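Hypothetical sugar kinase (PDB 3R8E) probably transfers a phosphate group to a sugar, as a putative kinase of the ROK family with a ribonuclease H-like fold. Local coordinates at residues M180-G185 with E189-I194. Numbering follows the deposited sequence.
Sequences MLTTRG and ENQVGI
Thr182 and Arg184 meet a single residue of the short helix 189-192, Gln191, where the chain makes a tight bend ahead of that helix. Thr182 opens a type I beta turn that Gly185 closes, Gly185 N bonding to Thr182 O at 3.1 Å. The threonine hydroxyl lies between its own backbone N and carbonyl carbon (chi1 67°), which puts OG1 3.3 Å from Arg184 N; that N-H points to it at 152° and completes an ST turn. The same oxygen is hydrogen-bonded to the backbone O of Lys186, so a small hydroxyl holds the turn and the chain beyond it together, while Gln191 CG packs against OG1 at 4.0 Å. A valine here would keep the bulk but would probably leave Arg184 N and Lys186 O without their shared partner and the turn less firmly fixed. Next along, Thr183 bonds through OG1 to Glu250 of helix 235-259 and packs on Thr182 of the second subunit. Arg184 suits the exposed corner: its aliphatic part passes beside the amide of Gln191, whose OE1 is 3.6 Å from Arg184 CG, and the guanidinium, its plane 49° from that amide, continues to weak, long ion pairs with Glu250 and Asp243. Gly185 takes a positive phi, where a side chain would press on the preceding carbonyl. In Gln191, CG lies anti to the carbonyl carbon, which sets it by the threonine, and the bend at chi2 then carries the amide to the arginine methylenes; glutamine suits the place, having a methylene for the hydroxyl and enough length to bring OE1 to Arg184 CB, CG and CD. The contact thus joins loop and helix by van der Waals packing of partly polar side chains, while the specific bonding is spent inside the turn and on its surroundings.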
HETATM    1  N   MSE A 180       5.750  -0.831  -8.747  1.00 17.05           N
HETATM    2  CA  MSE A 180       4.300  -0.972  -8.906  1.00 15.36           C
HETATM    3  C   MSE A 180       3.924  -0.920 -10.379  1.00 20.43           C
HETATM    4  O   MSE A 180       4.604  -0.251 -11.166  1.00 20.14           O
HETATM    5  CB  MSE A 180       3.555   0.136  -8.150  1.00 16.35           C
HETATM    6  CG  MSE A 180       3.616  -0.018  -6.654  1.00 20.86           C
HETATM    7 SE   MSE A 180       2.816   1.554  -5.839  0.75 26.29          SE
HETATM    8  CE  MSE A 180       1.014   0.982  -5.837  1.00 23.31           C
ATOM      9  N   LEU A 181       2.848  -1.622 -10.760  1.00 17.52           N
ATOM     10  CA  LEU A 181       2.362  -1.607 -12.134  1.00 19.01           C
ATOM     11  C   LEU A 181       1.515  -0.366 -12.375  1.00 24.96           C
ATOM     12  O   LEU A 181       0.712   0.009 -11.514  1.00 23.99           O
ATOM     13  CB  LEU A 181       1.543  -2.877 -12.454  1.00 19.06           C
ATOM     14  CG  LEU A 181       2.226  -4.227 -12.218  1.00 23.93           C
ATOM     15  CD1 LEU A 181       1.236  -5.367 -12.406  1.00 24.33           C
ATOM     16  CD2 LEU A 181       3.437  -4.417 -13.146  1.00 27.86           C
ATOM     17  N   THR A 182       1.683   0.259 -13.550  1.00 23.38           N
ATOM     18  CA  THR A 182       0.935   1.458 -13.938  1.00 24.30           C
ATOM     19  C   THR A 182      -0.267   1.077 -14.818  1.00 32.31           C
ATOM     20  O   THR A 182      -0.440  -0.101 -15.138  1.00 32.64           O
ATOM     21  CB  THR A 182       1.857   2.452 -14.678  1.00 28.81           C
ATOM     22  OG1 THR A 182       2.240   1.894 -15.934  1.00 27.16           O
ATOM     23  CG2 THR A 182       3.086   2.837 -13.871  1.00 26.73           C
ATOM     24  N   THR A 183      -1.064   2.081 -15.258  1.00 31.95           N
ATOM     25  CA  THR A 183      -2.213   1.882 -16.160  1.00 34.40           C
ATOM     26  C   THR A 183      -1.735   1.543 -17.583  1.00 43.44           C
ATOM     27  O   THR A 183      -2.561   1.295 -18.464  1.00 45.83           O
ATOM     28  CB  THR A 183      -3.128   3.116 -16.184  1.00 38.54           C
ATOM     29  OG1 THR A 183      -2.355   4.261 -16.534  1.00 38.52           O
ATOM     30  CG2 THR A 183      -3.867   3.332 -14.870  1.00 35.49           C
ATOM     31  N   ARG A 184      -0.405   1.568 -17.806  1.00 41.19           N
ATOM     32  CA  ARG A 184       0.248   1.233 -19.073  1.00 43.03           C
ATOM     33  C   ARG A 184       0.781  -0.218 -19.036  1.00 47.69           C
ATOM     34  O   ARG A 184       1.178  -0.756 -20.073  1.00 49.28           O
ATOM     35  CB  ARG A 184       1.389   2.225 -19.370  1.00 44.13           C
ATOM     36  CG  ARG A 184       0.947   3.530 -20.040  1.00 57.19           C
ATOM     37  CD  ARG A 184       0.555   4.623 -19.055  1.00 64.10           C
ATOM     38  NE  ARG A 184       0.479   5.938 -19.698  1.00 70.22           N
ATOM     39  CZ  ARG A 184      -0.103   7.009 -19.164  1.00 81.74           C
ATOM     40  NH1 ARG A 184      -0.690   6.931 -17.976  1.00 69.37           N
ATOM     41  NH2 ARG A 184      -0.113   8.163 -19.818  1.00 64.86           N
ATOM     42  N   GLY A 185       0.776  -0.828 -17.846  1.00 42.68           N
ATOM     43  CA  GLY A 185       1.240  -2.194 -17.626  1.00 42.34           C
ATOM     44  C   GLY A 185       2.691  -2.310 -17.197  1.00 45.40           C
ATOM     45  O   GLY A 185       3.079  -3.323 -16.606  1.00 45.54           O
ATOM     46  N   GLU A 189       8.865   3.060 -12.160  1.00 20.87           N
ATOM     47  CA  GLU A 189      10.200   3.582 -12.471  1.00 21.85           C
ATOM     48  C   GLU A 189      10.610   3.341 -13.934  1.00 26.17           C
ATOM     49  O   GLU A 189      11.432   4.102 -14.439  1.00 26.72           O
ATOM     50  CB  GLU A 189      11.287   3.116 -11.492  1.00 23.07           C
ATOM     51  CG  GLU A 189      11.658   1.648 -11.471  1.00 31.70           C
ATOM     52  CD  GLU A 189      12.849   1.388 -10.563  1.00 49.76           C
ATOM     53  OE1 GLU A 189      12.931   2.021  -9.484  1.00 38.32           O
ATOM     54  OE2 GLU A 189      13.714   0.566 -10.941  1.00 42.32           O
ATOM     55  N   ASN A 190       9.985   2.374 -14.643  1.00 22.32           N
ATOM     56  CA  ASN A 190      10.290   2.183 -16.062  1.00 23.70           C
ATOM     57  C   ASN A 190       9.496   3.184 -16.927  1.00 28.78           C
ATOM     58  O   ASN A 190       9.697   3.247 -18.143  1.00 30.04           O
ATOM     59  CB  ASN A 190      10.053   0.737 -16.496  1.00 25.76           C
ATOM     60  CG  ASN A 190      11.119  -0.212 -15.996  1.00 43.86           C
ATOM     61  OD1 ASN A 190      12.259   0.178 -15.701  1.00 33.93           O
ATOM     62  ND2 ASN A 190      10.779  -1.489 -15.900  1.00 35.85           N
ATOM     63  N   GLN A 191       8.628   3.999 -16.285  1.00 24.88           N
ATOM     64  CA  GLN A 191       7.846   5.037 -16.956  1.00 25.04           C
ATOM     65  C   GLN A 191       8.366   6.438 -16.611  1.00 27.91           C
ATOM     66  O   GLN A 191       8.426   7.291 -17.496  1.00 28.74           O
ATOM     67  CB  GLN A 191       6.353   4.939 -16.589  1.00 25.93           C
ATOM     68  CG  GLN A 191       5.638   3.693 -17.114  1.00 42.73           C
ATOM     69  CD  GLN A 191       5.220   3.835 -18.553  1.00 61.41           C
ATOM     70  OE1 GLN A 191       4.217   4.478 -18.874  1.00 58.93           O
ATOM     71  NE2 GLN A 191       5.976   3.225 -19.450  1.00 52.62           N
ATOM     72  N   VAL A 192       8.731   6.683 -15.332  1.00 23.12           N
ATOM     73  CA  VAL A 192       9.139   8.026 -14.897  1.00 22.97           C
ATOM     74  C   VAL A 192      10.622   8.137 -14.469  1.00 25.64           C
ATOM     75  O   VAL A 192      11.064   9.256 -14.206  1.00 25.19           O
ATOM     76  CB  VAL A 192       8.210   8.617 -13.796  1.00 25.92           C
ATOM     77  CG1 VAL A 192       6.761   8.697 -14.275  1.00 26.19           C
ATOM     78  CG2 VAL A 192       8.314   7.846 -12.487  1.00 24.36           C
ATOM     79  N   GLY A 193      11.366   7.025 -14.434  1.00 21.95           N
ATOM     80  CA  GLY A 193      12.798   7.041 -14.129  1.00 21.69           C
ATOM     81  C   GLY A 193      13.531   7.912 -15.143  1.00 26.26           C
ATOM     82  O   GLY A 193      13.115   7.966 -16.299  1.00 26.42           O
ATOM     83  N   ILE A 194      14.583   8.633 -14.707  1.00 24.34           N
ATOM     84  CA  ILE A 194      15.349   9.615 -15.505  1.00 26.00           C
ATOM     85  C   ILE A 194      15.656   9.120 -16.941  1.00 32.25           C
ATOM     86  O   ILE A 194      15.332   9.837 -17.889  1.00 33.12           O
ATOM     87  CB  ILE A 194      16.638  10.097 -14.765  1.00 29.26           C
ATOM     88  CG1 ILE A 194      16.266  11.035 -13.584  1.00 28.58           C
ATOM     89  CG2 ILE A 194      17.628  10.796 -15.716  1.00 31.45           C
ATOM     90  CD1 ILE A 194      17.456  11.476 -12.646  1.00 35.68           C
TER